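Local coordinates for protein enoyl-CoA hydratase/isomerase (Shewanella pealeana, PDB 4KPK) that belongs to the crotonase-like enoyl-CoA hydratase/isomerase family and probably acts as an isomerase on acyl-CoA substrates, at residues A98-D101 / L102-R106; S170-L174 / G175-A179; K208-L212 / Q213-D217; A224-Q227 / P228-A232; G254-Q258 / N259-H263. All coordinates share one frame; numbering follows the deposited sequence.

Interaction 1: residues A98-D101 / L102-R106; sequences AGAD and LNWMR
D101 is the N-cap of the helix that starts at L102. Its CG stands opposite the backbone N (chi1 176°), which carries the carboxylate forward over the first turn. D101 OD1 accepts from W104 N at 3.0 Å, on the anti side of the carboxylate. A second bond to D101 OD1, from N103 N, is weak because it is bent to 118°. The tight part lies behind this cap. M105 N bonds to D101 O at 2.9 Å. M105, a selenomethionine, bends at chi3 and brings its CE to 3.1 Å from A100 O. Its CG lies 4.0 Å from A100 CB. The other side is loose: L102 and N103 are exposed, and of the N103 side chain, CB comes close to D101 OD1. Replacing D101 with an alanine would probably leave the N-H groups of N103 and W104 without their side-chain acceptor and R56 without its salt-bridge partner. In crotonase-fold enzymes this loop commonly supplies an oxyanion-hole amide, probably so here too. The contact joins the loop after strand 86-91 to helix 102-109, whose W104 bonds weakly to D119 of helix 113-132, while M105 packs on F284 of the second subunit.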
loop_
_atom_site.group_PDB
_atom_site.type_symbol
_atom_site.label_atom_id
_atom_site.label_comp_id
_atom_site.label_asym_id
_atom_site.label_seq_id
_atom_site.Cartn_x
_atom_site.Cartn_y
_atom_site.Cartn_z
ATOM N N ALA A 98 -11.652 25.210 -4.473
ATOM C CA ALA A 98 -12.921 24.685 -3.974
ATOM C C ALA A 98 -13.476 23.595 -4.934
ATOM O O ALA A 98 -14.583 23.148 -4.742
ATOM C CB ALA A 98 -13.961 25.788 -3.790
ATOM N N GLY A 99 -12.700 23.145 -5.921
ATOM C CA GLY A 99 -13.118 22.010 -6.727
ATOM C C GLY A 99 -13.818 22.596 -7.922
ATOM O O GLY A 99 -13.350 23.578 -8.498
ATOM N N ALA A 100 -14.971 22.048 -8.262
ATOM C CA ALA A 100 -15.529 22.234 -9.612
ATOM C C ALA A 100 -16.425 23.479 -9.739
ATOM O O ALA A 100 -17.280 23.701 -8.905
ATOM C CB ALA A 100 -16.282 20.983 -10.035
ATOM N N ASP A 101 -16.199 24.287 -10.771
ATOM C CA ASP A 101 -16.957 25.513 -10.986
ATOM C C ASP A 101 -18.434 25.166 -11.249
ATOM O O ASP A 101 -18.710 24.312 -12.085
ATOM C CB ASP A 101 -16.273 26.275 -12.145
ATOM C CG ASP A 101 -17.003 27.551 -12.571
ATOM O OD1 ASP A 101 -18.084 27.490 -13.192
ATOM O OD2 ASP A 101 -16.443 28.630 -12.367
ATOM N N LEU A 102 -19.372 25.795 -10.518
ATOM C CA LEU A 102 -20.825 25.518 -10.689
ATOM C C LEU A 102 -21.342 25.741 -12.122
ATOM O O LEU A 102 -22.203 24.983 -12.601
ATOM C CB LEU A 102 -21.686 26.367 -9.740
ATOM C CG LEU A 102 -23.227 26.199 -9.712
ATOM C CD1 LEU A 102 -23.608 24.770 -9.398
ATOM C CD2 LEU A 102 -23.924 27.112 -8.676
ATOM N N ASN A 103 -20.843 26.793 -12.775
ATOM C CA ASN A 103 -21.257 27.101 -14.132
ATOM C C ASN A 103 -20.795 26.030 -15.054
ATOM O O ASN A 103 -21.510 25.669 -15.973
ATOM C CB ASN A 103 -20.715 28.446 -14.590
ATOM C CG ASN A 103 -21.675 29.552 -14.292
ATOM O OD1 ASN A 103 -22.855 29.435 -14.615
ATOM N ND2 ASN A 103 -21.205 30.614 -13.637
ATOM N N TRP A 104 -19.605 25.495 -14.782
ATOM C CA TRP A 104 -19.037 24.402 -15.577
ATOM C C TRP A 104 -19.880 23.169 -15.323
ATOM O O TRP A 104 -20.228 22.456 -16.244
ATOM C CB TRP A 104 -17.562 24.164 -15.229
ATOM C CG TRP A 104 -16.877 23.085 -15.973
ATOM C CD1 TRP A 104 -16.914 22.861 -17.329
ATOM C CD2 TRP A 104 -15.983 22.114 -15.428
ATOM N NE1 TRP A 104 -16.121 21.802 -17.650
ATOM C CE2 TRP A 104 -15.535 21.307 -16.512
ATOM C CE3 TRP A 104 -15.520 21.833 -14.126
ATOM C CZ2 TRP A 104 -14.628 20.226 -16.341
ATOM C CZ3 TRP A 104 -14.617 20.726 -13.927
ATOM C CH2 TRP A 104 -14.189 19.935 -15.052
HETATM N N MSE A 105 -20.253 22.937 -14.077
HETATM C CA MSE A 105 -21.065 21.768 -13.792
HETATM C C MSE A 105 -22.398 21.805 -14.519
HETATM O O MSE A 105 -22.874 20.753 -14.961
HETATM C CB MSE A 105 -21.273 21.597 -12.299
HETATM C CG MSE A 105 -19.967 21.356 -11.536
HETATM SE SE MSE A 105 -20.366 21.105 -9.603
HETATM C CE MSE A 105 -20.275 22.836 -8.679
ATOM N N ARG A 106 -23.054 22.962 -14.578
ATOM C CA ARG A 106 -24.319 23.079 -15.342
ATOM C C ARG A 106 -24.143 22.701 -16.801
ATOM O O ARG A 106 -25.022 22.101 -17.396
ATOM C CB ARG A 106 -24.857 24.498 -15.337
ATOM C CG ARG A 106 -25.468 24.926 -14.003
ATOM C CD ARG A 106 -25.868 26.382 -14.037
ATOM N NE ARG A 106 -26.032 26.890 -12.685
ATOM C CZ ARG A 106 -27.104 26.689 -11.905
ATOM N NH1 ARG A 106 -28.145 25.961 -12.308
ATOM N NH2 ARG A 106 -27.140 27.231 -10.695
#

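Interaction 2: residues S170-L174 / G175-A179; sequences SEVKL and GLIPA
G175 leads the chain out of a short 3-10 turn at 171-173, with its N weakly bonded to V172 O at 3.5 Å. Its phi is positive, and a CB here would clash with L174 O. L176 follows and turns back to the start of the turn. L176 N donates to E171 O at 2.9 Å from above the carbonyl plane. L174 N reaches the same oxygen from the opposite face, so two N-H groups grip it. L176 CB packs on E171 CB at 3.8 Å, and L176 O takes a CA-H contact from V172 CA at 3.2 Å. In crotonase-fold enzymes this stretch between strand 167-168 and helix 182-189 borders the active site, as is probably true here. I177 comes next. Its carbonyl carbon C lies 3.4 Å from E171 CG, and its CG2 touches V172 CG1 loosely. P178 is the centre of an inverse gamma turn. E171 is bent at chi2 (71°), which folds its carboxylate beside the proline ring and puts OE1 3.5 Å from P178 CB. A179 O then accepts from S182 OG at the start of the next helix. The second subunit packs along the stretch, with its I271 on L176, its G240 on I177 and its V244 on V172.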
loop_
_atom_site.group_PDB
_atom_site.type_symbol
_atom_site.label_atom_id
_atom_site.label_comp_id
_atom_site.label_asym_id
_atom_site.label_seq_id
_atom_site.Cartn_x
_atom_site.Cartn_y
_atom_site.Cartn_z
ATOM N N SER A 170 -16.352 14.137 -2.945
ATOM C CA SER A 170 -17.791 14.462 -2.848
ATOM C C SER A 170 -18.704 13.893 -3.944
ATOM O O SER A 170 -19.930 14.073 -3.867
ATOM C CB SER A 170 -17.972 15.993 -2.987
ATOM O OG SER A 170 -17.119 16.689 -2.140
ATOM N N GLU A 171 -18.116 13.315 -4.990
ATOM C CA GLU A 171 -18.867 12.995 -6.196
ATOM C C GLU A 171 -20.124 12.196 -5.958
ATOM O O GLU A 171 -21.139 12.511 -6.570
ATOM C CB GLU A 171 -18.004 12.211 -7.170
ATOM C CG GLU A 171 -17.125 13.081 -8.043
ATOM C CD GLU A 171 -15.981 13.738 -7.302
ATOM O OE1 GLU A 171 -15.665 13.364 -6.131
ATOM O OE2 GLU A 171 -15.381 14.606 -7.956
ATOM N N VAL A 172 -20.078 11.177 -5.074
ATOM C CA VAL A 172 -21.262 10.339 -4.847
ATOM C C VAL A 172 -22.407 11.119 -4.200
ATOM O O VAL A 172 -23.531 10.633 -4.233
ATOM C CB VAL A 172 -21.010 9.011 -4.064
ATOM C CG1 VAL A 172 -20.027 8.139 -4.816
ATOM C CG2 VAL A 172 -20.564 9.232 -2.600
ATOM N N LYS A 173 -22.143 12.317 -3.638
ATOM C CA LYS A 173 -23.241 13.116 -3.108
ATOM C C LYS A 173 -24.092 13.636 -4.255
ATOM O O LYS A 173 -25.247 13.966 -4.036
ATOM C CB LYS A 173 -22.758 14.318 -2.328
ATOM C CG LYS A 173 -22.002 13.981 -1.062
ATOM C CD LYS A 173 -21.195 15.173 -0.630
ATOM C CE LYS A 173 -21.192 15.385 0.867
ATOM N NZ LYS A 173 -20.558 16.735 1.074
ATOM N N LEU A 174 -23.518 13.682 -5.475
ATOM C CA LEU A 174 -24.208 14.223 -6.661
ATOM C C LEU A 174 -24.592 13.128 -7.703
ATOM O O LEU A 174 -24.940 13.457 -8.862
ATOM C CB LEU A 174 -23.323 15.274 -7.337
ATOM C CG LEU A 174 -22.556 16.251 -6.453
ATOM C CD1 LEU A 174 -21.439 16.936 -7.240
ATOM C CD2 LEU A 174 -23.550 17.256 -5.859
ATOM N N GLY A 175 -24.581 11.864 -7.282
ATOM C CA GLY A 175 -24.738 10.751 -8.194
ATOM C C GLY A 175 -23.564 10.613 -9.138
ATOM O O GLY A 175 -23.707 10.082 -10.247
ATOM N N LEU A 176 -22.387 11.093 -8.723
ATOM C CA LEU A 176 -21.193 10.990 -9.566
ATOM C C LEU A 176 -20.136 10.118 -8.915
ATOM O O LEU A 176 -20.345 9.584 -7.823
ATOM C CB LEU A 176 -20.625 12.372 -9.956
ATOM C CG LEU A 176 -21.585 13.311 -10.709
ATOM C CD1 LEU A 176 -20.981 14.710 -10.861
ATOM C CD2 LEU A 176 -22.031 12.761 -12.074
ATOM N N ILE A 177 -19.008 9.953 -9.613
ATOM C CA ILE A 177 -17.830 9.278 -9.039
ATOM C C ILE A 177 -16.561 10.013 -9.448
ATOM O O ILE A 177 -16.535 10.639 -10.509
ATOM C CB ILE A 177 -17.693 7.818 -9.476
ATOM C CG1 ILE A 177 -17.702 7.714 -11.007
ATOM C CG2 ILE A 177 -18.830 6.995 -8.930
ATOM C CD1 ILE A 177 -17.327 6.319 -11.497
ATOM N N PRO A 178 -15.530 9.984 -8.584
ATOM C CA PRO A 178 -14.271 10.682 -8.931
ATOM C C PRO A 178 -13.421 9.799 -9.812
ATOM O O PRO A 178 -12.401 9.331 -9.406
ATOM C CB PRO A 178 -13.621 10.918 -7.564
ATOM C CG PRO A 178 -14.118 9.813 -6.720
ATOM C CD PRO A 178 -15.507 9.469 -7.192
ATOM N N ALA A 179 -13.859 9.559 -11.030
ATOM C CA ALA A 179 -13.298 8.459 -11.813
ATOM C C ALA A 179 -11.922 8.803 -12.309
ATOM O O ALA A 179 -11.013 7.962 -12.258
ATOM C CB ALA A 179 -14.207 8.136 -12.962
#

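Interaction 3: residues K208-L212 / Q213-D217; sequences KALEL and QIIHD
I215 holds CG1 between its backbone N and carbonyl carbon (chi1 68°), and so turns this branch back onto the helix. I215 CG1 lies 4.0 Å from L210 CB, and its CD1 reaches A209 CB at 3.7 Å. L210 sets its CG opposite the backbone N (chi1 178°). Its CD1 branch therefore follows the departing chain and ends 3.5 Å from H216 O. Between these apolar contacts the backbone closes helix 206-212 with a Schellman motif. Q213 has positive phi (75°) and reverses the chain. Q213 N bonds to L210 O at 3.0 Å. A209 O accepts from two residues farther on: I215 N gives a nearly straight bond of 3.3 Å, while the bond from I214 N is weak and strongly bent. A water donates to both L210 O and I215 O, at 2.7 Å from the latter, and ties the last turn to the chain leaving it. The reversal also presses Q213 CB to 3.0 Å from L212 O. The I214 side chain is buried, packed on L150 and C154 of helix 148-155 and on M189 of helix 182-189. H216 and D217 then pair by backbone with A159 and A161, adding the short strand 217-218 to the edge of the sheet. H216 NE2 has a weak hydrogen bond to R192 of the third subunit.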
loop_
_atom_site.group_PDB
_atom_site.type_symbol
_atom_site.label_atom_id
_atom_site.label_comp_id
_atom_site.label_asym_id
_atom_site.label_seq_id
_atom_site.Cartn_x
_atom_site.Cartn_y
_atom_site.Cartn_z
ATOM N N LYS A 208 -5.082 13.890 9.135
ATOM C CA LYS A 208 -5.504 12.620 8.511
ATOM C C LYS A 208 -4.849 12.421 7.120
ATOM O O LYS A 208 -4.415 11.332 6.783
ATOM C CB LYS A 208 -7.037 12.649 8.393
ATOM C CG LYS A 208 -7.696 11.555 7.565
ATOM C CD LYS A 208 -7.334 10.174 8.036
ATOM C CE LYS A 208 -7.801 9.909 9.430
ATOM N NZ LYS A 208 -7.646 8.445 9.636
ATOM N N ALA A 209 -4.781 13.504 6.348
ATOM C CA ALA A 209 -4.080 13.580 5.078
ATOM C C ALA A 209 -2.639 13.124 5.177
ATOM O O ALA A 209 -2.109 12.369 4.313
ATOM C CB ALA A 209 -4.116 15.024 4.547
ATOM N N LEU A 210 -1.991 13.617 6.225
ATOM C CA LEU A 210 -0.627 13.278 6.481
ATOM C C LEU A 210 -0.519 11.776 6.771
ATOM O O LEU A 210 0.362 11.120 6.199
ATOM C CB LEU A 210 -0.054 14.155 7.641
ATOM C CG LEU A 210 1.395 13.905 8.086
ATOM C CD1 LEU A 210 2.331 14.236 6.937
ATOM C CD2 LEU A 210 1.804 14.742 9.305
ATOM N N GLU A 211 -1.383 11.241 7.652
ATOM C CA GLU A 211 -1.387 9.813 8.006
ATOM C C GLU A 211 -1.596 8.887 6.814
ATOM O O GLU A 211 -0.993 7.824 6.727
ATOM C CB GLU A 211 -2.480 9.506 9.058
ATOM C CG GLU A 211 -2.056 9.857 10.496
ATOM C CD GLU A 211 -3.179 10.389 11.369
ATOM O OE1 GLU A 211 -4.352 10.085 11.087
ATOM O OE2 GLU A 211 -2.887 11.132 12.346
ATOM N N LEU A 212 -2.532 9.281 5.950
ATOM C CA LEU A 212 -2.857 8.568 4.732
ATOM C C LEU A 212 -1.843 8.768 3.619
ATOM O O LEU A 212 -1.896 8.084 2.558
ATOM C CB LEU A 212 -4.158 9.091 4.220
ATOM C CG LEU A 212 -5.332 8.811 5.137
ATOM C CD1 LEU A 212 -6.583 9.319 4.493
ATOM C CD2 LEU A 212 -5.482 7.360 5.515
ATOM N N GLN A 213 -0.949 9.740 3.864
ATOM C CA GLN A 213 0.150 10.063 2.966
ATOM C C GLN A 213 -0.335 10.805 1.758
ATOM O O GLN A 213 0.380 10.897 0.806
ATOM C CB GLN A 213 0.982 8.824 2.511
ATOM C CG GLN A 213 1.772 8.161 3.618
ATOM C CD GLN A 213 2.665 7.029 3.134
ATOM O OE1 GLN A 213 3.407 7.157 2.161
ATOM N NE2 GLN A 213 2.602 5.910 3.836
ATOM N N ILE A 214 -1.524 11.389 1.805
ATOM C CA ILE A 214 -1.946 12.351 0.773
ATOM C C ILE A 214 -0.957 13.543 0.752
ATOM O O ILE A 214 -0.603 14.084 -0.324
ATOM C CB ILE A 214 -3.418 12.797 1.025
ATOM C CG1 ILE A 214 -4.394 11.675 0.709
ATOM C CG2 ILE A 214 -3.755 14.060 0.251
ATOM C CD1 ILE A 214 -4.405 11.277 -0.767
ATOM N N ILE A 215 -0.477 13.939 1.963
ATOM C CA ILE A 215 0.553 14.953 2.028
ATOM C C ILE A 215 1.727 14.362 2.734
ATOM O O ILE A 215 1.600 13.295 3.315
ATOM C CB ILE A 215 0.049 16.229 2.636
ATOM C CG1 ILE A 215 -0.288 16.085 4.158
ATOM C CG2 ILE A 215 -1.112 16.746 1.811
ATOM C CD1 ILE A 215 -1.112 17.217 4.700
ATOM N N HIS A 216 2.873 15.016 2.556
ATOM C CA HIS A 216 4.168 14.640 3.163
ATOM C C HIS A 216 4.518 15.490 4.386
ATOM O O HIS A 216 5.263 15.043 5.229
ATOM C CB HIS A 216 5.291 14.730 2.124
ATOM C CG HIS A 216 5.049 13.856 0.925
ATOM N ND1 HIS A 216 5.333 12.510 0.914
ATOM C CD2 HIS A 216 4.492 14.121 -0.276
ATOM C CE1 HIS A 216 4.977 11.991 -0.252
ATOM N NE2 HIS A 216 4.431 12.947 -0.978
ATOM N N ASP A 217 3.963 16.688 4.516
ATOM C CA ASP A 217 4.362 17.616 5.622
ATOM C C ASP A 217 3.205 18.588 5.880
ATOM O O ASP A 217 2.396 18.848 4.980
ATOM C CB ASP A 217 5.616 18.429 5.226
ATOM C CG ASP A 217 6.283 19.185 6.429
ATOM O OD1 ASP A 217 6.336 18.630 7.549
ATOM O OD2 ASP A 217 6.785 20.339 6.264
HETATM O O HOH W 1 3.089 11.391 4.497
#

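Interaction 4: residues A224-Q227 / P228-A232; sequences AAAQ and PFIDA
The F229 ring meets A225 with its edge. A225 O lies in the ring plane, 3.2 Å from F229 CD2. A226 O is also near the plane at the edge, but farther off, 4.0 Å from F229 CD2. F229 has its CG opposite the carbonyl carbon and beside the backbone N (chi1 -64°), which tips the ring back toward the preceding turn. Beyond these two segments the ring packs on I138, I158 and I160 of the central sheet. The other flat pair is the Q227 amide and the D231 carboxylate. Their planes are 67° apart, and the side chains cross at a slant rather than lying flush. Q227 NE2 donates to D231 OD1 at 3.4 Å, a weak bond. Q227 is bent at chi2 (50°), which brings the amide over the next turn. Both groups are on the exposed side of helix 222-235. P228 kinks this helix. It has no N-H to give, and its ring fills the place where that bond would be: P228 CD lies 3.2 Å from A224 O, and P228 CG is 3.5 Å from A225 O. Regular helix bonding resumes just after the kink. I230 N bonds to A226 O at 2.9 Å, and D231 N bonds to Q227 O at 2.8 Å. I230 faces back to the first turn, its CD1 4.1 Å from A226 CB. A225, A226 and I230 also face strands of the sheet, touching I160, L140 and I138 respectively. F229 also packs on R196 of the third subunit.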
loop_
_atom_site.group_PDB
_atom_site.type_symbol
_atom_site.label_atom_id
_atom_site.label_comp_id
_atom_site.label_asym_id
_atom_site.label_seq_id
_atom_site.Cartn_x
_atom_site.Cartn_y
_atom_site.Cartn_z
ATOM N N ALA A 224 8.647 28.465 3.546
ATOM C CA ALA A 224 9.680 27.892 4.359
ATOM C C ALA A 224 9.659 26.363 4.260
ATOM O O ALA A 224 10.711 25.735 4.212
ATOM C CB ALA A 224 9.539 28.336 5.808
ATOM N N ALA A 225 8.479 25.748 4.244
ATOM C CA ALA A 225 8.423 24.280 4.252
ATOM C C ALA A 225 8.992 23.664 2.933
ATOM O O ALA A 225 9.567 22.545 2.957
ATOM C CB ALA A 225 7.000 23.777 4.513
ATOM N N ALA A 226 8.833 24.399 1.819
ATOM C CA ALA A 226 9.254 23.904 0.504
ATOM C C ALA A 226 10.761 24.057 0.288
ATOM O O ALA A 226 11.357 23.306 -0.482
ATOM C CB ALA A 226 8.468 24.581 -0.617
ATOM N N GLN A 227 11.369 25.016 0.978
ATOM C CA GLN A 227 12.761 25.378 0.715
ATOM C C GLN A 227 13.742 24.205 0.778
ATOM O O GLN A 227 14.512 23.996 -0.141
ATOM C CB GLN A 227 13.235 26.498 1.687
ATOM C CG GLN A 227 14.437 27.278 1.167
ATOM C CD GLN A 227 14.229 27.757 -0.259
ATOM O OE1 GLN A 227 13.156 28.224 -0.597
ATOM N NE2 GLN A 227 15.247 27.587 -1.121
ATOM N N PRO A 228 13.736 23.469 1.898
ATOM C CA PRO A 228 14.645 22.344 2.035
ATOM C C PRO A 228 14.434 21.301 0.922
ATOM O O PRO A 228 15.400 20.756 0.445
ATOM C CB PRO A 228 14.290 21.761 3.398
ATOM C CG PRO A 228 12.930 22.308 3.731
ATOM C CD PRO A 228 12.889 23.641 3.093
ATOM N N PHE A 229 13.207 21.050 0.501
ATOM C CA PHE A 229 12.973 20.119 -0.659
ATOM C C PHE A 229 13.527 20.718 -1.947
ATOM O O PHE A 229 14.195 20.031 -2.729
ATOM C CB PHE A 229 11.496 19.874 -0.879
ATOM C CG PHE A 229 10.805 19.160 0.254
ATOM C CD1 PHE A 229 10.809 17.786 0.331
ATOM C CD2 PHE A 229 10.126 19.874 1.223
ATOM C CE1 PHE A 229 10.159 17.131 1.371
ATOM C CE2 PHE A 229 9.458 19.232 2.255
ATOM C CZ PHE A 229 9.469 17.859 2.342
ATOM N N ILE A 230 13.284 22.010 -2.178
ATOM C CA ILE A 230 13.834 22.655 -3.364
ATOM C C ILE A 230 15.358 22.571 -3.408
ATOM O O ILE A 230 15.933 22.166 -4.410
ATOM C CB ILE A 230 13.400 24.137 -3.509
ATOM C CG1 ILE A 230 11.892 24.240 -3.785
ATOM C CG2 ILE A 230 14.189 24.849 -4.613
ATOM C CD1 ILE A 230 11.279 25.581 -3.381
ATOM N N ASP A 231 15.995 22.947 -2.311
ATOM C CA ASP A 231 17.454 22.769 -2.165
ATOM C C ASP A 231 17.935 21.340 -2.446
ATOM O O ASP A 231 18.942 21.165 -3.137
ATOM C CB ASP A 231 17.896 23.225 -0.758
ATOM C CG ASP A 231 17.804 24.739 -0.609
ATOM O OD1 ASP A 231 17.758 25.423 -1.661
ATOM O OD2 ASP A 231 17.790 25.284 0.535
ATOM N N ALA A 232 17.239 20.324 -1.941
ATOM C CA ALA A 232 17.725 18.977 -2.126
ATOM C C ALA A 232 17.585 18.615 -3.655
ATOM O O ALA A 232 18.503 18.107 -4.265
ATOM C CB ALA A 232 16.965 18.034 -1.256
#

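Interaction 5: residues G254-Q258 / N259-H263; sequences GVIDQ and NTLDH
D257 and T260 meet at the start of helix 258-273. D257 holds CG between its backbone N and carbonyl carbon (chi1 58°), a crowded position that turns OD1 in toward the first turn. D257 OD1 takes two bonds from T260. T260 N approaches at 3.0 Å, nearly along the C-O axis of the carboxylate. T260 OG1 donates to D257 OD1, also at 3.0 Å, from above the carboxylate plane. T260 has its OG1 opposite the carbonyl carbon and beside its own backbone N (chi1 -51°), so its hydroxyl and N-H face the same oxygen. With an alanine in place of D257, T260 N and OG1 would probably lose their shared acceptor and the T260 hydroxyl would be freer to turn. Q258 is bent at chi2 and lies over the next turn. Q258 NE2 donates to D262 OD1 at 3.0 Å, and more weakly to D262 OD2 at 3.4 Å. D262 OD1 lies almost in the amide plane of Q258, but the amide meets it from above the carboxylate plane; the two planes are 45° apart. This pair is on the exposed side. L261 N bonds to D257 O and D262 N to Q258 O. L261 CD1 also rests on D257 O at 3.2 Å. Y184 of the third subunit packs on both I256 and L261. I256 CG2 meets L261 CD1 at 4.0 Å across the capped turn, so that an N-cap aspartate is combined with a hydrophobic staple where the loop after helix 238-251 enters helix 258-273.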
loop_
_atom_site.group_PDB
_atom_site.type_symbol
_atom_site.label_atom_id
_atom_site.label_comp_id
_atom_site.label_asym_id
_atom_site.label_seq_id
_atom_site.Cartn_x
_atom_site.Cartn_y
_atom_site.Cartn_z
ATOM N N GLY A 254 3.241 -4.068 -9.007
ATOM C CA GLY A 254 3.569 -4.894 -7.859
ATOM C C GLY A 254 4.258 -6.176 -8.234
ATOM O O GLY A 254 4.670 -6.930 -7.380
ATOM N N VAL A 255 4.445 -6.396 -9.527
ATOM C CA VAL A 255 5.056 -7.625 -9.988
ATOM C C VAL A 255 6.537 -7.492 -9.720
ATOM O O VAL A 255 7.099 -6.402 -9.898
ATOM C CB VAL A 255 4.764 -7.850 -11.503
ATOM C CG1 VAL A 255 5.671 -8.919 -12.129
ATOM C CG2 VAL A 255 3.295 -8.177 -11.685
ATOM N N ILE A 256 7.129 -8.583 -9.239
ATOM C CA ILE A 256 8.559 -8.734 -9.051
ATOM C C ILE A 256 8.852 -10.132 -9.606
ATOM O O ILE A 256 8.762 -11.096 -8.866
ATOM C CB ILE A 256 8.990 -8.718 -7.564
ATOM C CG1 ILE A 256 8.354 -7.531 -6.814
ATOM C CG2 ILE A 256 10.514 -8.720 -7.463
ATOM C CD1 ILE A 256 8.951 -7.220 -5.447
ATOM N N ASP A 257 9.144 -10.220 -10.906
ATOM C CA ASP A 257 9.430 -11.493 -11.564
ATOM C C ASP A 257 10.774 -11.364 -12.303
ATOM O O ASP A 257 11.510 -10.364 -12.101
ATOM C CB ASP A 257 8.286 -11.854 -12.511
ATOM C CG ASP A 257 8.019 -10.783 -13.599
ATOM O OD1 ASP A 257 8.784 -9.823 -13.781
ATOM O OD2 ASP A 257 6.991 -10.886 -14.289
ATOM N N GLN A 258 11.103 -12.333 -13.174
ATOM C CA GLN A 258 12.372 -12.278 -13.921
ATOM C C GLN A 258 12.536 -11.009 -14.700
ATOM O O GLN A 258 13.626 -10.438 -14.732
ATOM C CB GLN A 258 12.536 -13.466 -14.887
ATOM C CG GLN A 258 13.959 -13.594 -15.429
ATOM C CD GLN A 258 15.009 -13.563 -14.316
ATOM O OE1 GLN A 258 14.955 -14.341 -13.372
ATOM N NE2 GLN A 258 15.966 -12.667 -14.431
ATOM N N ASN A 259 11.481 -10.566 -15.354
ATOM C CA ASN A 259 11.568 -9.369 -16.184
ATOM C C ASN A 259 11.827 -8.120 -15.331
ATOM O O ASN A 259 12.562 -7.207 -15.739
ATOM C CB ASN A 259 10.295 -9.182 -17.003
ATOM C CG ASN A 259 10.122 -10.244 -18.060
ATOM O OD1 ASN A 259 11.059 -10.981 -18.391
ATOM N ND2 ASN A 259 8.912 -10.349 -18.597
ATOM N N THR A 260 11.247 -8.083 -14.138
ATOM C CA THR A 260 11.518 -6.928 -13.225
ATOM C C THR A 260 13.025 -6.856 -12.942
ATOM O O THR A 260 13.691 -5.810 -13.065
ATOM C CB THR A 260 10.756 -7.097 -11.883
ATOM O OG1 THR A 260 9.379 -7.378 -12.150
ATOM C CG2 THR A 260 10.861 -5.834 -11.053
ATOM N N LEU A 261 13.550 -8.009 -12.578
ATOM C CA LEU A 261 14.963 -8.184 -12.283
ATOM C C LEU A 261 15.877 -7.801 -13.443
ATOM O O LEU A 261 16.857 -7.064 -13.257
ATOM C CB LEU A 261 15.208 -9.635 -11.819
ATOM C CG LEU A 261 15.022 -9.856 -10.306
ATOM C CD1 LEU A 261 13.608 -9.669 -9.797
ATOM C CD2 LEU A 261 15.509 -11.243 -9.875
ATOM N N ASP A 262 15.519 -8.240 -14.648
ATOM C CA ASP A 262 16.297 -7.944 -15.843
ATOM C C ASP A 262 16.282 -6.439 -16.208
ATOM O O ASP A 262 17.326 -5.830 -16.542
ATOM C CB ASP A 262 15.736 -8.766 -17.012
ATOM C CG ASP A 262 16.044 -10.253 -16.886
ATOM O OD1 ASP A 262 17.079 -10.590 -16.290
ATOM O OD2 ASP A 262 15.232 -11.073 -17.368
ATOM N N HIS A 263 15.085 -5.862 -16.118
ATOM C CA HIS A 263 14.867 -4.463 -16.393
ATOM C C HIS A 263 15.556 -3.547 -15.340
ATOM O O HIS A 263 16.271 -2.610 -15.707
ATOM C CB HIS A 263 13.345 -4.217 -16.520
ATOM C CG HIS A 263 12.936 -2.778 -16.446
ATOM N ND1 HIS A 263 13.208 -1.870 -17.447
ATOM C CD2 HIS A 263 12.263 -2.088 -15.490
ATOM C CE1 HIS A 263 12.730 -0.681 -17.111
ATOM N NE2 HIS A 263 12.151 -0.786 -15.927
#

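Overall arrangement
All five contacts are local, and most lie at helix ends. Interactions 1 and 5 are surface contacts at helix starts, each capped by an aspartate, on opposite sides of the chain's centre and about 43 Å apart between centres. Interaction 2 is buried and held mostly by backbone bonds and apolar packing. It lies about 5 Å at nearest atoms from interaction 1, and both face the second subunit. Interactions 3 and 4 are partly buried: one ends a helix, the other kinks one. They touch through D217 OD2 and A225 CB, 3.9 Å apart, beside the central sheet. Interactions 3, 4 and 5 all meet the third subunit.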